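Nitroreductase family protein (Lactobacillus plantarum, PDB 4QLX) probably reduces the carbon-carbon double bond of an oxo fatty acid enone with NADH, using bound FMN, in a bacterial pathway that saturates polyunsaturated fatty acids. Local coordinates at residues A[30-35]-A[86-91]; A[49-54]-A[145-150]. All coordinates share one frame; numbering follows the deposited sequence.

Contact 1: A[30-35]-A[86-91]; sequences PNVKIG and SASAIV
Ser88 OG donates to Val32 O over 2.7 Å, yet the hydroxyl sits above the carbonyl plane, 41° out of it, instead of on a lone pair. This is the sole direct hydrogen bond between 30-35 and 86-91; the other polar links run through water. Ser88 lies where the chain leaves helix 81-86 and enters strand 89-96, in a classic beta bulge: Ser88 and Ala89 both face Ile196 of strand 188-197. Its CB points at the 30-35 loop, and OG, turned anti to the carbonyl carbon (chi1 -58°), lies beside its own backbone N and reaches across to Val32. Val32 O also accepts from water 1 at 3.1 Å, and the same water donates to Ser86 O, so one carbonyl gathers a hydroxyl and a water. Water 2 makes a second bridge, accepting from Ile34 N and donating to Ser88 O at 2.6 Å. The apolar share falls to Ile34: its CG1-CD1 arm lies against the serine methylene, with CD1 3.8 Å from Ser88 CB, while the side chain also packs on Leu39 and Met42 of helix 36-46 and on Ile196. Val32 adds CG2, 3.8 Å from Ser88 OG. At the far end Pro30 passes Ser86 by its backbone, CA lying 4.2 Å from Ser86 O; Ser86 OG itself is engaged by Pro82 O and Phe28 N. With an alanine here, Val32 O loses its hydroxyl donor and would probably be left with water 1, this part of the loop being less firmly fixed. The chemistry is that of a solvent-lined edge: one serine and two waters tie the approach to helix 36-46 to the bulged start of strand 89-96, and buried Ile34 packs between the serine methylene and that helix.

Contact 2: A[49-54]-A[145-150]; sequences APSACN and TIDCSV. With FMN (flavin mononucleotide), chain J; KTC (10-oxooctadecanoic acid), chain D.
Asp147 and Val150 are the residues by which helix 137-161 meets the cofactor loop 49-54. Along the helix, Thr145 comes first: its O accepts from Ser149 N and from Ser149 OG (2.7 Å), which approach from opposite faces of the carbonyl plane. Ile146 turns to the flavin, CG2 lying 3.5 Å from the FMN C7M methyl. Asp147, with CG anti to its carbonyl carbon and beside the backbone N (chi1 -69°), brings its carboxylate up to the loop. OD1 takes Ala52 N at 3.0 Å in a nearly straight bond (165°), on its syn side and 28° out of the carboxylate plane, while OD2 lies 3.6 Å from Ser51 CB and accepts from Ser57 N. Ser149 packs on its counterpart in the second subunit. Val150 closes the contact: CG2 touches Pro50 O at 3.3 Å, a carbonyl buried without a polar partner, and the same CG2 lies 4.2 Å from Ala49 CB. Held from this side, the loop offers its other side to the ligands. Ser51 N makes a weak bond to FMN O3', and Cys53 N donates to the ketone O2 of 10-oxooctadecanoic acid at 2.8 Å. Arg22, Ser24 and Arg26 of the second subunit also bind this FMN. Two backbone N-H groups on one buried carboxylate probably stabilise its negative charge; Asp147 thus acts as a second-shell residue, fixing the peptide next to the one whose N-H could polarise the ketone.

How the contacts relate
Contact 2 is buried throughout and contact 1 largely a surface contact, their centres 26 Å apart on opposite sides of the chain's centre, with nearest atoms about 8 Å apart. Helix 36-46 relates them: 30-35 leads into it and 49-54 follows it. The sheet relates them too, since strand 89-96 of contact 1 pairs with strand 58-63, whose Trp58 packs against contact 2. In contact 1 a neutral hydroxyl and two waters join backbone groups; in contact 2 a buried carboxylate accepts from backbone N-H groups. Contact 2 lines FMN and product at the subunit interface, whereas contact 1 is touched by no other subunit and the side chain of Ser86 is about 11 Å from a bound FMN.

Contact 1: A[30-35]-A[86-91]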
# COMPACT_ATOMS: atom_id res chain seq x y z
N PRO A 30 9.79 7.99 -23.69
CA PRO A 30 11.15 8.40 -23.36
C PRO A 30 11.41 9.89 -23.62
O PRO A 30 12.48 10.38 -23.25
CB PRO A 30 12.01 7.53 -24.29
CG PRO A 30 11.13 7.31 -25.49
CD PRO A 30 9.74 7.17 -24.92
N ASN A 31 10.47 10.59 -24.24
CA ASN A 31 10.63 12.03 -24.45
C ASN A 31 10.16 12.87 -23.27
O ASN A 31 10.43 14.08 -23.23
CB ASN A 31 9.87 12.48 -25.70
CG ASN A 31 10.42 11.85 -26.96
OD1 ASN A 31 11.63 11.78 -27.14
ND2 ASN A 31 9.53 11.37 -27.82
N VAL A 32 9.44 12.26 -22.33
CA VAL A 32 8.99 13.02 -21.16
C VAL A 32 9.85 12.72 -19.95
O VAL A 32 10.12 11.56 -19.60
CB VAL A 32 7.50 12.76 -20.82
CG1 VAL A 32 6.63 12.90 -22.07
CG2 VAL A 32 7.33 11.40 -20.23
N LYS A 33 10.33 13.79 -19.34
CA LYS A 33 11.16 13.67 -18.16
C LYS A 33 10.44 14.35 -17.00
O LYS A 33 9.72 15.34 -17.19
CB LYS A 33 12.56 14.26 -18.40
CG LYS A 33 13.04 15.19 -17.31
CD LYS A 33 14.44 15.75 -17.60
CE LYS A 33 14.88 16.70 -16.48
NZ LYS A 33 15.06 16.01 -15.16
N ILE A 34 10.58 13.79 -15.81
CA ILE A 34 10.00 14.40 -14.63
C ILE A 34 11.13 15.07 -13.85
O ILE A 34 12.13 14.44 -13.55
CB ILE A 34 9.26 13.36 -13.78
CG1 ILE A 34 8.17 12.68 -14.63
CG2 ILE A 34 8.66 14.01 -12.52
CD1 ILE A 34 7.61 11.39 -14.05
N GLY A 35 10.97 16.36 -13.57
CA GLY A 35 11.94 17.10 -12.77
C GLY A 35 12.12 16.47 -11.40
O GLY A 35 11.19 15.88 -10.86
N SER A 86 12.97 2.84 -20.24
CA SER A 86 12.06 3.87 -20.74
C SER A 86 11.52 4.82 -19.67
O SER A 86 11.04 5.91 -19.99
CB SER A 86 10.87 3.24 -21.49
OG SER A 86 10.11 2.38 -20.65
N ALA A 87 11.59 4.42 -18.40
CA ALA A 87 11.01 5.25 -17.34
C ALA A 87 11.70 6.60 -17.20
O ALA A 87 12.91 6.72 -17.41
CB ALA A 87 11.05 4.52 -16.00
N SER A 88 10.92 7.63 -16.87
CA SER A 88 11.48 8.93 -16.53
C SER A 88 12.37 8.79 -15.30
O SER A 88 13.47 9.33 -15.24
CB SER A 88 10.39 9.97 -16.27
OG SER A 88 9.53 10.12 -17.39
N ALA A 89 11.88 8.06 -14.30
CA ALA A 89 12.67 7.78 -13.11
C ALA A 89 12.22 6.48 -12.47
O ALA A 89 11.05 6.11 -12.58
CB ALA A 89 12.57 8.92 -12.12
N ILE A 90 13.15 5.77 -11.84
CA ILE A 90 12.79 4.63 -11.02
C ILE A 90 13.05 5.03 -9.57
O ILE A 90 14.08 5.62 -9.26
CB ILE A 90 13.58 3.37 -11.38
CG1 ILE A 90 13.39 3.02 -12.87
CG2 ILE A 90 13.18 2.19 -10.50
CD1 ILE A 90 14.45 3.63 -13.78
N VAL A 91 12.08 4.76 -8.70
CA VAL A 91 12.27 4.98 -7.28
C VAL A 91 12.39 3.63 -6.61
O VAL A 91 11.39 2.89 -6.49
CB VAL A 91 11.14 5.80 -6.68
CG1 VAL A 91 11.30 5.92 -5.16
CG2 VAL A 91 11.08 7.18 -7.34
O HOH W 1 11.69 8.91 -19.81
O HOH W 2 13.00 11.91 -15.50

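Contact 2: A[49-54]-A[145-150]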
# COMPACT_ATOMS: atom_id res chain seq x y z
N ALA A 49 1.99 7.89 4.03
CA ALA A 49 1.61 6.51 4.40
C ALA A 49 1.82 6.19 5.89
O ALA A 49 2.68 6.79 6.54
CB ALA A 49 2.40 5.50 3.52
N PRO A 50 1.03 5.24 6.44
CA PRO A 50 1.26 4.76 7.81
C PRO A 50 2.49 3.87 7.85
O PRO A 50 2.97 3.44 6.81
CB PRO A 50 -0.00 3.95 8.11
CG PRO A 50 -0.33 3.36 6.77
CD PRO A 50 -0.06 4.49 5.79
N SER A 51 2.99 3.60 9.05
CA SER A 51 4.16 2.75 9.23
C SER A 51 4.09 2.25 10.66
O SER A 51 3.53 2.93 11.53
CB SER A 51 5.47 3.53 8.97
OG SER A 51 5.64 4.57 9.93
N ALA A 52 4.62 1.05 10.92
CA ALA A 52 4.56 0.51 12.27
C ALA A 52 5.29 1.43 13.24
O ALA A 52 6.42 1.83 13.00
CB ALA A 52 5.16 -0.90 12.33
N CYS A 53 4.60 1.80 14.32
CA CYS A 53 5.10 2.73 15.33
C CYS A 53 5.63 4.05 14.76
O CYS A 53 6.51 4.69 15.36
CB CYS A 53 6.19 2.06 16.17
SG CYS A 53 5.54 0.76 17.26
N ASN A 54 5.08 4.44 13.61
CA ASN A 54 5.49 5.65 12.89
C ASN A 54 7.01 5.74 12.68
O ASN A 54 7.57 6.83 12.59
CB ASN A 54 4.99 6.93 13.59
CG ASN A 54 4.96 8.14 12.64
OD1 ASN A 54 4.81 7.98 11.43
ND2 ASN A 54 5.12 9.34 13.19
N THR A 145 9.67 -4.44 5.53
CA THR A 145 9.07 -4.77 4.23
C THR A 145 7.61 -4.28 4.14
O THR A 145 7.18 -3.74 3.12
CB THR A 145 9.14 -6.30 3.93
OG1 THR A 145 10.51 -6.70 3.78
CG2 THR A 145 8.37 -6.65 2.66
N ILE A 146 6.86 -4.45 5.22
CA ILE A 146 5.49 -3.95 5.24
C ILE A 146 5.42 -2.42 5.04
O ILE A 146 4.66 -1.96 4.20
CB ILE A 146 4.77 -4.31 6.54
CG1 ILE A 146 4.68 -5.82 6.70
CG2 ILE A 146 3.37 -3.71 6.54
CD1 ILE A 146 4.07 -6.27 8.04
N ASP A 147 6.21 -1.66 5.80
CA ASP A 147 6.26 -0.20 5.63
C ASP A 147 6.60 0.20 4.17
O ASP A 147 6.01 1.12 3.60
CB ASP A 147 7.31 0.43 6.55
CG ASP A 147 6.95 0.36 8.04
OD1 ASP A 147 5.84 -0.11 8.41
OD2 ASP A 147 7.80 0.79 8.85
N CYS A 148 7.56 -0.50 3.58
CA CYS A 148 8.01 -0.17 2.23
C CYS A 148 6.94 -0.47 1.19
O CYS A 148 6.87 0.16 0.14
CB CYS A 148 9.27 -0.95 1.88
SG CYS A 148 10.73 -0.32 2.71
N SER A 149 6.11 -1.46 1.49
CA SER A 149 5.05 -1.86 0.57
C SER A 149 3.89 -0.88 0.63
O SER A 149 3.29 -0.57 -0.39
CB SER A 149 4.58 -3.29 0.89
OG SER A 149 5.67 -4.20 0.87
N VAL A 150 3.55 -0.37 1.82
CA VAL A 150 2.43 0.56 1.86
C VAL A 150 2.82 1.91 1.30
O VAL A 150 1.98 2.59 0.69
CB VAL A 150 1.83 0.74 3.29
CG1 VAL A 150 1.33 -0.60 3.84
CG2 VAL A 150 2.83 1.41 4.26
N1 FMN J . -1.30 1.20 15.52
C2 FMN J . -1.69 0.65 16.73
O2 FMN J . -2.30 1.34 17.55
N3 FMN J . -1.36 -0.66 17.03
C4 FMN J . -0.66 -1.43 16.13
O4 FMN J . -0.37 -2.60 16.38
C4A FMN J . -0.29 -0.89 14.91
N5 FMN J . 0.39 -1.68 14.02
C5A FMN J . 0.76 -1.17 12.80
C6 FMN J . 1.43 -2.01 11.91
C7 FMN J . 1.80 -1.51 10.67
C7M FMN J . 2.54 -2.38 9.69
C8 FMN J . 1.49 -0.21 10.32
C8M FMN J . 1.90 0.29 8.98
C9 FMN J . 0.81 0.63 11.22
C9A FMN J . 0.44 0.14 12.47
N10 FMN J . -0.23 0.96 13.40
C10 FMN J . -0.61 0.43 14.60
C1' FMN J . -0.60 2.38 13.08
C2' FMN J . 0.65 3.29 13.23
O2' FMN J . 1.01 3.46 14.61
C3' FMN J . 0.44 4.63 12.51
O3' FMN J . 0.32 4.38 11.10
C4' FMN J . 1.59 5.63 12.67
O4' FMN J . 1.69 6.08 14.00
C5' FMN J . 1.40 6.84 11.76
O5' FMN J . 0.19 7.48 12.11
P FMN J . -1.03 7.66 11.05
O1P FMN J . -0.57 8.46 9.86
O2P FMN J . -1.48 6.32 10.58
O3P FMN J . -2.14 8.38 11.81
O1 KTC D . -4.05 7.82 20.15
C17 KTC D . -3.18 8.08 20.99
O KTC D . -3.54 8.51 22.20
C16 KTC D . -1.72 7.90 20.64
C15 KTC D . -1.63 6.78 19.61
C14 KTC D . -0.62 5.75 20.06
C13 KTC D . 0.55 5.78 19.10
C12 KTC D . 0.60 4.49 18.31
C11 KTC D . 1.40 3.44 19.06
C10 KTC D . 2.15 2.60 18.04
C9 KTC D . 1.41 1.30 17.79
C8 KTC D . 2.07 0.62 16.63
O2 KTC D . 2.22 1.23 15.58
C7 KTC D . 2.53 -0.81 16.79
C6 KTC D . 3.03 -1.34 15.46
C5 KTC D . 3.05 -2.86 15.44
C4 KTC D . 4.43 -3.38 15.79
C3 KTC D . 4.46 -4.90 15.80
C2 KTC D . 5.69 -5.40 16.56
C1 KTC D . 6.92 -4.58 16.18
C KTC D . 8.19 -5.11 16.82